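Local coordinates for protein acetyltransferase-like, GNAT family (PDB 3EY5) that probably acts as an N-acetyltransferase of the GNAT family, its substrate not established, at residues 23-26 with 27-31; 37-40 with 41-44; 163-166 with 167-171. One frame throughout, in Å; residues are numbered along the deposited sequence.

Contact 1: residues 23-26 with 27-31; sequences ELLV and ESFPP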
ATOM      1  N   GLU A  23     -11.576   9.996  -3.519  1.00 20.84           N
ATOM      2  CA  GLU A  23     -11.303  11.347  -3.033  1.00 21.15           C
ATOM      3  C   GLU A  23     -10.083  11.365  -2.091  1.00 19.96           C
ATOM      4  O   GLU A  23      -9.182  12.192  -2.230  1.00 19.33           O
ATOM      5  CB  GLU A  23     -12.548  11.960  -2.352  1.00 21.45           C
ATOM      6  CG  GLU A  23     -12.338  13.417  -1.854  1.00 25.62           C
ATOM      7  CD  GLU A  23     -13.560  14.350  -2.014  1.00 31.39           C
ATOM      8  OE1 GLU A  23     -14.721  13.862  -2.075  1.00 34.20           O
ATOM      9  OE2 GLU A  23     -13.353  15.592  -2.074  1.00 32.42           O
ATOM     10  N   LEU A  24     -10.064  10.432  -1.144  1.00 18.72           N
ATOM     11  CA  LEU A  24      -9.004  10.346  -0.169  1.00 17.28           C
ATOM     12  C   LEU A  24      -7.638  10.023  -0.814  1.00 17.22           C
ATOM     13  O   LEU A  24      -6.605  10.621  -0.462  1.00 16.41           O
ATOM     14  CB  LEU A  24      -9.401   9.308   0.872  1.00 16.86           C
ATOM     15  CG  LEU A  24      -8.440   9.035   2.000  1.00 17.65           C
ATOM     16  CD1 LEU A  24      -7.989  10.371   2.661  1.00 20.51           C
ATOM     17  CD2 LEU A  24      -9.114   8.084   3.014  1.00 17.80           C
ATOM     18  N   LEU A  25      -7.646   9.086  -1.756  1.00 16.53           N
ATOM     19  CA  LEU A  25      -6.475   8.795  -2.589  1.00 16.63           C
ATOM     20  C   LEU A  25      -5.898  10.036  -3.296  1.00 16.75           C
ATOM     21  O   LEU A  25      -4.695  10.287  -3.249  1.00 15.04           O
ATOM     22  CB  LEU A  25      -6.837   7.764  -3.662  1.00 16.62           C
ATOM     23  CG  LEU A  25      -5.733   7.354  -4.647  1.00 18.99           C
ATOM     24  CD1 LEU A  25      -4.622   6.576  -3.987  1.00 17.39           C
ATOM     25  CD2 LEU A  25      -6.353   6.571  -5.826  1.00 21.21           C
ATOM     26  N   VAL A  26      -6.752  10.806  -3.960  1.00 17.13           N
ATOM     27  CA  VAL A  26      -6.256  11.926  -4.748  1.00 17.97           C
ATOM     28  C   VAL A  26      -5.716  13.022  -3.806  1.00 18.72           C
ATOM     29  O   VAL A  26      -4.816  13.783  -4.145  1.00 19.09           O
ATOM     30  CB  VAL A  26      -7.378  12.433  -5.678  1.00 18.74           C
ATOM     31  CG1 VAL A  26      -7.059  13.807  -6.281  1.00 17.77           C
ATOM     32  CG2 VAL A  26      -7.637  11.380  -6.784  1.00 19.01           C
ATOM     33  N   GLU A  27      -6.266  13.066  -2.605  1.00 18.98           N
ATOM     34  CA  GLU A  27      -5.871  14.073  -1.640  1.00 20.39           C
ATOM     35  C   GLU A  27      -4.628  13.683  -0.869  1.00 20.34           C
ATOM     36  O   GLU A  27      -3.949  14.549  -0.346  1.00 21.59           O
ATOM     37  CB  GLU A  27      -7.032  14.431  -0.700  1.00 19.87           C
ATOM     38  CG  GLU A  27      -8.058  15.363  -1.328  1.00 21.06           C
ATOM     39  CD  GLU A  27      -7.470  16.286  -2.408  1.00 25.89           C
ATOM     40  OE1 GLU A  27      -6.420  16.956  -2.172  1.00 27.59           O
ATOM     41  OE2 GLU A  27      -8.076  16.355  -3.514  1.00 27.78           O
ATOM     42  N   SER A  28      -4.325  12.391  -0.846  1.00 20.12           N
ATOM     43  CA  SER A  28      -3.215  11.859  -0.092  1.00 20.55           C
ATOM     44  C   SER A  28      -1.905  11.740  -0.891  1.00 21.31           C
ATOM     45  O   SER A  28      -0.833  11.785  -0.306  1.00 21.42           O
ATOM     46  CB  SER A  28      -3.557  10.476   0.487  1.00 20.30           C
ATOM     47  OG  SER A  28      -4.588  10.560   1.430  1.00 19.04           O
ATOM     48  N   PHE A  29      -1.978  11.553  -2.205  1.00 21.75           N
ATOM     49  CA  PHE A  29      -0.773  11.240  -2.972  1.00 21.22           C
ATOM     50  C   PHE A  29      -0.677  12.200  -4.148  1.00 21.94           C
ATOM     51  O   PHE A  29      -1.706  12.725  -4.614  1.00 22.43           O
ATOM     52  CB  PHE A  29      -0.772   9.773  -3.425  1.00 21.51           C
ATOM     53  CG  PHE A  29      -0.820   8.766  -2.279  1.00 21.75           C
ATOM     54  CD1 PHE A  29       0.343   8.406  -1.585  1.00 23.30           C
ATOM     55  CD2 PHE A  29      -2.021   8.185  -1.890  1.00 21.33           C
ATOM     56  CE1 PHE A  29       0.298   7.486  -0.507  1.00 23.30           C
ATOM     57  CE2 PHE A  29      -2.080   7.268  -0.821  1.00 22.08           C
ATOM     58  CZ  PHE A  29      -0.925   6.913  -0.138  1.00 23.80           C
ATOM     59  N   PRO A  30       0.554  12.497  -4.608  1.00 21.64           N
ATOM     60  CA  PRO A  30       0.615  13.277  -5.844  1.00 22.01           C
ATOM     61  C   PRO A  30       0.126  12.417  -7.015  1.00 21.12           C
ATOM     62  O   PRO A  30       0.254  11.193  -6.959  1.00 21.47           O
ATOM     63  CB  PRO A  30       2.106  13.628  -5.974  1.00 22.59           C
ATOM     64  CG  PRO A  30       2.610  13.531  -4.559  1.00 23.37           C
ATOM     65  CD  PRO A  30       1.881  12.330  -4.004  1.00 21.27           C
ATOM     66  N   PRO A  31      -0.481  13.049  -8.039  1.00 21.18           N
ATOM     67  CA  PRO A  31      -1.049  12.348  -9.202  1.00 21.04           C
ATOM     68  C   PRO A  31      -0.087  11.342  -9.848  1.00 21.61           C
ATOM     69  O   PRO A  31      -0.544  10.301 -10.391  1.00 21.53           O
ATOM     70  CB  PRO A  31      -1.388  13.493 -10.190  1.00 21.36           C
ATOM     71  CG  PRO A  31      -0.846  14.786  -9.553  1.00 20.82           C
ATOM     72  CD  PRO A  31      -0.746  14.509  -8.088  1.00 20.76           C
TER
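S28 and F29 close the C-terminal end of helix 15-28 on the carbonyls of L24 and L25. Among the backbone bonds, E27 N reaches E23 O at 3.1 Å, the regular spacing of an alpha-helix. Two residues further on, L25 O accepts twice, from S28 N and from F29 N at 3.2 Å. Both donors approach from the same face of its carbonyl plane, S28 N steeply above it, as the last turn tightens before F29 leaves helical geometry.

The side-chain hydrogen bond belongs to S28. Its OG, placed beside the backbone N by chi1 of -65°, turns back along the helix and donates to L24 O at 2.8 Å, standing above that carbonyl plane. The L24 CD1 methyl lies beside the hydroxyl, 3.6 Å from S28 OG. S28 N adds a weak bond to the same carbonyl oxygen, L24 O. An alanine at this position would lose the hydroxyl, and L24 O would probably be left with little more than weak amide donors.

Apolar contact joins L25 to F29: L25 CD1 meets F29 CD2 at 3.7 Å, the two side chains crossing at about a right angle. The F29 ring brings an edge toward L25 O and packs against H78 and A80 of strand 74-81; L24 and L25 both touch F64. V26 packs on L37 of helix 37-46.

The chemistry is that of a helix terminus: the serine hydroxyl serves a carbonyl where regular amide pairing runs out, and leucine and phenylalanine anchor the departing chain to the sheet.

Contact 2: residues 37-40 with 41-44; sequences LEHL and REYT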
ATOM      1  N   LEU A  37      -7.092   7.161 -12.826  1.00 24.38           N
ATOM      2  CA  LEU A  37      -8.282   6.789 -12.084  1.00 25.24           C
ATOM      3  C   LEU A  37      -9.150   5.797 -12.859  1.00 25.77           C
ATOM      4  O   LEU A  37      -9.546   4.761 -12.312  1.00 25.52           O
ATOM      5  CB  LEU A  37      -9.057   8.021 -11.636  1.00 24.96           C
ATOM      6  CG  LEU A  37      -8.374   8.864 -10.533  1.00 25.44           C
ATOM      7  CD1 LEU A  37      -9.439   9.802  -9.928  1.00 23.57           C
ATOM      8  CD2 LEU A  37      -7.735   7.995  -9.432  1.00 23.26           C
ATOM      9  N   GLU A  38      -9.399   6.073 -14.138  1.00 26.68           N
ATOM     10  CA  GLU A  38     -10.145   5.117 -14.966  1.00 27.56           C
ATOM     11  C   GLU A  38      -9.557   3.705 -14.878  1.00 27.09           C
ATOM     12  O   GLU A  38     -10.314   2.745 -14.899  1.00 26.59           O
ATOM     13  CB  GLU A  38     -10.291   5.559 -16.446  1.00 28.11           C
ATOM     14  CG  GLU A  38     -11.504   4.846 -17.147  1.00 31.00           C
ATOM     15  CD  GLU A  38     -11.374   4.642 -18.672  1.00 35.76           C
ATOM     16  OE1 GLU A  38     -10.419   5.171 -19.285  1.00 38.06           O
ATOM     17  OE2 GLU A  38     -12.247   3.949 -19.271  1.00 36.69           O
ATOM     18  N   HIS A  39      -8.225   3.600 -14.768  1.00 27.28           N
ATOM     19  CA  HIS A  39      -7.522   2.309 -14.659  1.00 28.33           C
ATOM     20  C   HIS A  39      -7.696   1.678 -13.284  1.00 28.88           C
ATOM     21  O   HIS A  39      -7.801   0.447 -13.132  1.00 28.60           O
ATOM     22  CB  HIS A  39      -6.028   2.494 -14.877  1.00 28.10           C
ATOM     23  CG  HIS A  39      -5.647   2.807 -16.286  1.00 30.53           C
ATOM     24  ND1 HIS A  39      -6.569   2.937 -17.303  1.00 32.56           N
ATOM     25  CD2 HIS A  39      -4.435   3.035 -16.845  1.00 32.46           C
ATOM     26  CE1 HIS A  39      -5.941   3.223 -18.429  1.00 33.25           C
ATOM     27  NE2 HIS A  39      -4.645   3.289 -18.177  1.00 33.15           N
ATOM     28  N   LEU A  40      -7.646   2.530 -12.270  1.00 29.43           N
ATOM     29  CA  LEU A  40      -7.821   2.084 -10.906  1.00 30.02           C
ATOM     30  C   LEU A  40      -9.219   1.453 -10.744  1.00 29.58           C
ATOM     31  O   LEU A  40      -9.385   0.437 -10.073  1.00 29.31           O
ATOM     32  CB  LEU A  40      -7.629   3.262  -9.985  1.00 29.75           C
ATOM     33  CG  LEU A  40      -8.193   3.055  -8.600  1.00 32.66           C
ATOM     34  CD1 LEU A  40      -7.403   1.956  -7.845  1.00 34.38           C
ATOM     35  CD2 LEU A  40      -8.201   4.404  -7.861  1.00 33.74           C
ATOM     36  N   ARG A  41     -10.214   2.071 -11.364  1.00 29.70           N
ATOM     37  CA  ARG A  41     -11.554   1.481 -11.424  1.00 30.39           C
ATOM     38  C   ARG A  41     -11.531   0.088 -12.055  1.00 30.06           C
ATOM     39  O   ARG A  41     -12.102  -0.866 -11.501  1.00 29.97           O
ATOM     40  CB  ARG A  41     -12.507   2.400 -12.181  1.00 30.89           C
ATOM     41  CG  ARG A  41     -12.807   3.695 -11.431  1.00 32.64           C
ATOM     42  CD  ARG A  41     -13.865   4.514 -12.155  1.00 38.30           C
ATOM     43  NE  ARG A  41     -15.178   3.862 -12.141  1.00 40.46           N
ATOM     44  CZ  ARG A  41     -16.150   4.142 -11.271  1.00 41.92           C
ATOM     45  NH1 ARG A  41     -15.969   5.079 -10.335  1.00 42.23           N
ATOM     46  NH2 ARG A  41     -17.306   3.489 -11.348  1.00 42.03           N
ATOM     47  N   GLU A  42     -10.839  -0.026 -13.187  1.00 29.29           N
ATOM     48  CA  GLU A  42     -10.712  -1.279 -13.906  1.00 29.77           C
ATOM     49  C   GLU A  42     -10.013  -2.387 -13.082  1.00 29.60           C
ATOM     50  O   GLU A  42     -10.479  -3.526 -13.068  1.00 29.15           O
ATOM     51  CB  GLU A  42     -10.008  -1.036 -15.242  1.00 29.93           C
ATOM     52  CG  GLU A  42     -10.838  -0.120 -16.198  1.00 31.16           C
ATOM     53  CD  GLU A  42     -10.063   0.463 -17.409  1.00 32.14           C
ATOM     54  OE1 GLU A  42      -8.891   0.105 -17.669  1.00 33.66           O
ATOM     55  OE2 GLU A  42     -10.659   1.296 -18.123  1.00 34.79           O
ATOM     56  N   TYR A  43      -8.921  -2.044 -12.390  1.00 28.36           N
ATOM     57  CA  TYR A  43      -8.196  -2.997 -11.542  1.00 27.94           C
ATOM     58  C   TYR A  43      -9.107  -3.470 -10.411  1.00 27.63           C
ATOM     59  O   TYR A  43      -9.186  -4.661 -10.106  1.00 27.58           O
ATOM     60  CB  TYR A  43      -6.914  -2.349 -10.962  1.00 28.30           C
ATOM     61  CG  TYR A  43      -5.692  -2.357 -11.884  1.00 29.07           C
ATOM     62  CD1 TYR A  43      -4.539  -3.078 -11.553  1.00 30.78           C
ATOM     63  CD2 TYR A  43      -5.690  -1.653 -13.094  1.00 29.34           C
ATOM     64  CE1 TYR A  43      -3.417  -3.096 -12.422  1.00 31.71           C
ATOM     65  CE2 TYR A  43      -4.572  -1.651 -13.952  1.00 28.58           C
ATOM     66  CZ  TYR A  43      -3.448  -2.364 -13.614  1.00 30.56           C
ATOM     67  OH  TYR A  43      -2.365  -2.367 -14.467  1.00 30.69           O
ATOM     68  N   THR A  44      -9.789  -2.521  -9.787  1.00 27.10           N
ATOM     69  CA  THR A  44     -10.692  -2.826  -8.684  1.00 28.06           C
ATOM     70  C   THR A  44     -11.697  -3.964  -9.027  1.00 28.56           C
ATOM     71  O   THR A  44     -11.703  -5.009  -8.367  1.00 29.40           O
ATOM     72  CB  THR A  44     -11.398  -1.545  -8.179  1.00 27.56           C
ATOM     73  OG1 THR A  44     -10.427  -0.666  -7.591  1.00 27.76           O
ATOM     74  CG2 THR A  44     -12.472  -1.880  -7.153  1.00 28.79           C
TER
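Backbone bonds of the i to i+4 kind join L37-L40 to R41-T44, the straightest being R41 N to L37 O at 2.9 Å with an N-H...O angle of 169°. This is one regular alpha-helical turn and its successor, in helix 37-46 of the GNAT fold.

On the exposed side E38 and E42 are a turn apart and bring like charges together. E38 OE2 and E42 OE2 approach to 3.3 Å, with the carboxylate planes 71° apart; two acceptors at this spacing are likely to raise the proton affinity of one of them. H39 lies alongside E42, both pointing the same way, and its ND1 is 3.7 Å from E42 OE1. The imidazole is turned only moderately from the carboxylate plane, and ND1 is buried here without a hydrogen-bond partner in the model. A positive charge on the ring, if present, would probably ease the crowding of the two acids.

Y43 holds its ring beside the preceding turn, CG lying next to its own backbone N (chi1 -83°). The ring edge at Y43 CD2 comes to 3.0 Å from H39 O, near the ring plane, while R35 makes a cation-pi contact with the ring. R41 leans back with its aliphatic part, CG reaching 3.5 Å from L37 O.

L40 and T44 form the inward side, where Y18 of helix 15-28 touches both. N52 of strand 50-57 hydrogen-bonds to the threonine hydroxyl. L40 O is gripped by two donors from opposite faces of its carbonyl plane, T44 N at 3.0 Å and T44 OG1 at 2.9 Å, and L40 CD1 lies 4.0 Å from that same hydroxyl oxygen.

Contact 3: residues 163-166 with 167-171; sequences KDYE and GIRHK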
ATOM      1  N   LYS A 163      17.468 -13.912   0.446  1.00 27.69           N
ATOM      2  CA  LYS A 163      16.851 -14.943  -0.419  1.00 27.35           C
ATOM      3  C   LYS A 163      15.644 -14.545  -1.260  1.00 26.70           C
ATOM      4  O   LYS A 163      15.436 -15.104  -2.333  1.00 26.57           O
ATOM      5  CB  LYS A 163      16.447 -16.161   0.405  1.00 27.33           C
ATOM      6  CG  LYS A 163      17.612 -16.814   1.115  1.00 30.65           C
ATOM      7  CD  LYS A 163      18.097 -15.896   2.231  1.00 34.31           C
ATOM      8  CE  LYS A 163      19.439 -16.313   2.837  1.00 36.48           C
ATOM      9  NZ  LYS A 163      19.896 -15.245   3.804  1.00 37.15           N
ATOM     10  N   ASP A 164      14.834 -13.608  -0.780  1.00 26.25           N
ATOM     11  CA  ASP A 164      13.504 -13.369  -1.376  1.00 26.00           C
ATOM     12  C   ASP A 164      13.375 -12.078  -2.216  1.00 25.50           C
ATOM     13  O   ASP A 164      12.515 -11.992  -3.102  1.00 25.23           O
ATOM     14  CB  ASP A 164      12.422 -13.405  -0.271  1.00 26.01           C
ATOM     15  CG  ASP A 164      12.399 -14.733   0.490  1.00 28.33           C
ATOM     16  OD1 ASP A 164      12.132 -15.775  -0.136  1.00 30.06           O
ATOM     17  OD2 ASP A 164      12.631 -14.755   1.725  1.00 31.58           O
ATOM     18  N   TYR A 165      14.243 -11.107  -1.944  1.00 24.40           N
ATOM     19  CA  TYR A 165      14.136  -9.766  -2.521  1.00 24.58           C
ATOM     20  C   TYR A 165      14.031  -9.716  -4.057  1.00 24.15           C
ATOM     21  O   TYR A 165      13.194  -8.990  -4.618  1.00 22.37           O
ATOM     22  CB  TYR A 165      15.297  -8.882  -2.071  1.00 24.71           C
ATOM     23  CG  TYR A 165      15.358  -7.613  -2.895  1.00 25.52           C
ATOM     24  CD1 TYR A 165      16.331  -7.434  -3.877  1.00 26.19           C
ATOM     25  CD2 TYR A 165      14.414  -6.606  -2.708  1.00 25.59           C
ATOM     26  CE1 TYR A 165      16.365  -6.260  -4.657  1.00 28.07           C
ATOM     27  CE2 TYR A 165      14.431  -5.437  -3.469  1.00 27.38           C
ATOM     28  CZ  TYR A 165      15.400  -5.267  -4.440  1.00 28.32           C
ATOM     29  OH  TYR A 165      15.400  -4.112  -5.185  1.00 29.09           O
ATOM     30  N   GLU A 166      14.880 -10.499  -4.724  1.00 23.66           N
ATOM     31  CA  GLU A 166      14.966 -10.475  -6.177  1.00 23.91           C
ATOM     32  C   GLU A 166      13.681 -11.007  -6.796  1.00 23.40           C
ATOM     33  O   GLU A 166      13.164 -10.425  -7.766  1.00 22.34           O
ATOM     34  CB  GLU A 166      16.198 -11.254  -6.663  1.00 24.52           C
ATOM     35  CG  GLU A 166      17.500 -10.546  -6.324  1.00 28.33           C
ATOM     36  CD  GLU A 166      17.613  -9.121  -6.920  1.00 34.58           C
ATOM     37  OE1 GLU A 166      18.569  -8.384  -6.549  1.00 39.28           O
ATOM     38  OE2 GLU A 166      16.761  -8.730  -7.754  1.00 36.29           O
ATOM     39  N   GLY A 167      13.140 -12.066  -6.194  1.00 21.82           N
ATOM     40  CA  GLY A 167      11.912 -12.649  -6.663  1.00 20.77           C
ATOM     41  C   GLY A 167      10.740 -11.734  -6.370  1.00 20.94           C
ATOM     42  O   GLY A 167       9.804 -11.663  -7.157  1.00 20.47           O
ATOM     43  N   ILE A 168      10.771 -11.036  -5.243  1.00 20.45           N
ATOM     44  CA  ILE A 168       9.668 -10.120  -4.932  1.00 20.84           C
ATOM     45  C   ILE A 168       9.709  -8.886  -5.848  1.00 21.28           C
ATOM     46  O   ILE A 168       8.674  -8.491  -6.413  1.00 21.03           O
ATOM     47  CB  ILE A 168       9.664  -9.719  -3.479  1.00 20.76           C
ATOM     48  CG1 ILE A 168       9.219 -10.929  -2.636  1.00 22.31           C
ATOM     49  CG2 ILE A 168       8.775  -8.504  -3.261  1.00 21.23           C
ATOM     50  CD1 ILE A 168       9.639 -10.805  -1.187  1.00 21.40           C
ATOM     51  N   ARG A 169      10.895  -8.306  -6.013  1.00 21.11           N
ATOM     52  CA  ARG A 169      11.067  -7.154  -6.904  1.00 22.17           C
ATOM     53  C   ARG A 169      10.529  -7.471  -8.266  1.00 21.62           C
ATOM     54  O   ARG A 169       9.805  -6.674  -8.857  1.00 21.50           O
ATOM     55  CB  ARG A 169      12.547  -6.812  -7.047  1.00 22.88           C
ATOM     56  CG  ARG A 169      12.785  -5.557  -7.858  1.00 27.31           C
ATOM     57  CD  ARG A 169      14.269  -5.328  -8.004  1.00 32.48           C
ATOM     58  NE  ARG A 169      14.730  -5.491  -9.375  1.00 38.68           N
ATOM     59  CZ  ARG A 169      15.019  -6.656  -9.956  1.00 42.97           C
ATOM     60  NH1 ARG A 169      15.436  -6.659 -11.212  1.00 43.09           N
ATOM     61  NH2 ARG A 169      14.879  -7.820  -9.310  1.00 43.52           N
ATOM     62  N   HIS A 170      10.888  -8.647  -8.765  1.00 21.47           N
ATOM     63  CA  HIS A 170      10.459  -9.059 -10.075  1.00 22.64           C
ATOM     64  C   HIS A 170       8.914  -9.136 -10.146  1.00 21.97           C
ATOM     65  O   HIS A 170       8.307  -8.564 -11.042  1.00 23.04           O
ATOM     66  CB  HIS A 170      11.157 -10.375 -10.522  1.00 22.51           C
ATOM     67  CG  HIS A 170      10.741 -10.821 -11.893  1.00 25.07           C
ATOM     68  ND1 HIS A 170      11.203 -10.214 -13.045  1.00 27.86           N
ATOM     69  CD2 HIS A 170       9.861 -11.768 -12.297  1.00 26.38           C
ATOM     70  CE1 HIS A 170      10.647 -10.786 -14.099  1.00 26.44           C
ATOM     71  NE2 HIS A 170       9.826 -11.731 -13.675  1.00 26.99           N
ATOM     72  N   LYS A 171       8.290  -9.818  -9.199  1.00 21.23           N
ATOM     73  CA  LYS A 171       6.825  -9.847  -9.087  1.00 21.62           C
ATOM     74  C   LYS A 171       6.153  -8.464  -9.064  1.00 20.48           C
ATOM     75  O   LYS A 171       5.145  -8.256  -9.738  1.00 19.91           O
ATOM     76  CB  LYS A 171       6.392 -10.636  -7.830  1.00 22.63           C
ATOM     77  CG  LYS A 171       6.831 -12.094  -7.838  1.00 26.19           C
ATOM     78  CD  LYS A 171       6.242 -12.888  -6.656  1.00 32.47           C
ATOM     79  CE  LYS A 171       6.907 -14.273  -6.470  1.00 34.94           C
ATOM     80  NZ  LYS A 171       8.127 -14.269  -5.554  1.00 37.95           N
TER
HETATM   81  O   HOH W   1      14.373 -14.251  -4.990  1.00 29.57           O
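G167 meets the preceding turn through a water: its N donates to the water at 2.8 Å, and the water in turn donates to K163 O. The solvent molecule thus stands in for the direct amide-to-carbonyl bond expected between residues four apart in helix 161-176.

Regular pairing resumes with I168, whose N bonds to D164 O at 2.9 Å. The CD1 end of I168 lies back along the helix, 3.9 Å from D164 CB, so the aspartate contributes its methylene to this contact while its carboxylate is engaged elsewhere, OD2 accepting from D160 N.

R169 contacts both Y165 and E166. Its N reaches Y165 O at 2.8 Å, and CG lies anti to the backbone N (chi1 -175°), sending the aliphatic chain past the tyrosine. R169 CB sits over one face of the Y165 ring, offset toward the rim, and R169 CD approaches Y165 OH to 3.3 Å. A bend at chi3 then turns the guanidinium toward E166, where R169 NH2 and E166 OE2 form a salt bridge of 2.6 Å. E166 and R169 lie side by side, yet their flat ends are 74° apart, an arrangement in which a single nitrogen does the bridging. The arginine therefore joins an apolar stem on tyrosine to a charged end on glutamate.

H170 N continues the pattern to E166 O at 3.1 Å, and its CB comes near the same oxygen. K171 turns its NZ back to a weak bond with G167 O.

On the sheet side of helix 161-176, Y165 and I168 both pack on W133 of strand 131-134, and Y165 and R169 touch Y137 of strand 136-139.

How the contacts relate
From the N terminus the three contacts come in series, each within a continuous run of chain, so none closes a long loop and none nests in or crosses another. Contact 1 ends helix 15-28; the chain then passes into helix 37-46, which holds contact 2. These two touch: L25 CD2 packs on L40 CD2 at 3.5 Å, and V26 and L37 also meet, tying the consecutive helices together. Contact 3 comes much later, in helix 161-176 after strand 149-156. The centres of contacts 1 and 3 are about 28 Å apart, on opposite sides of the chain's centre, and the nearest atoms of contacts 2 and 3 stay about 10 Å apart.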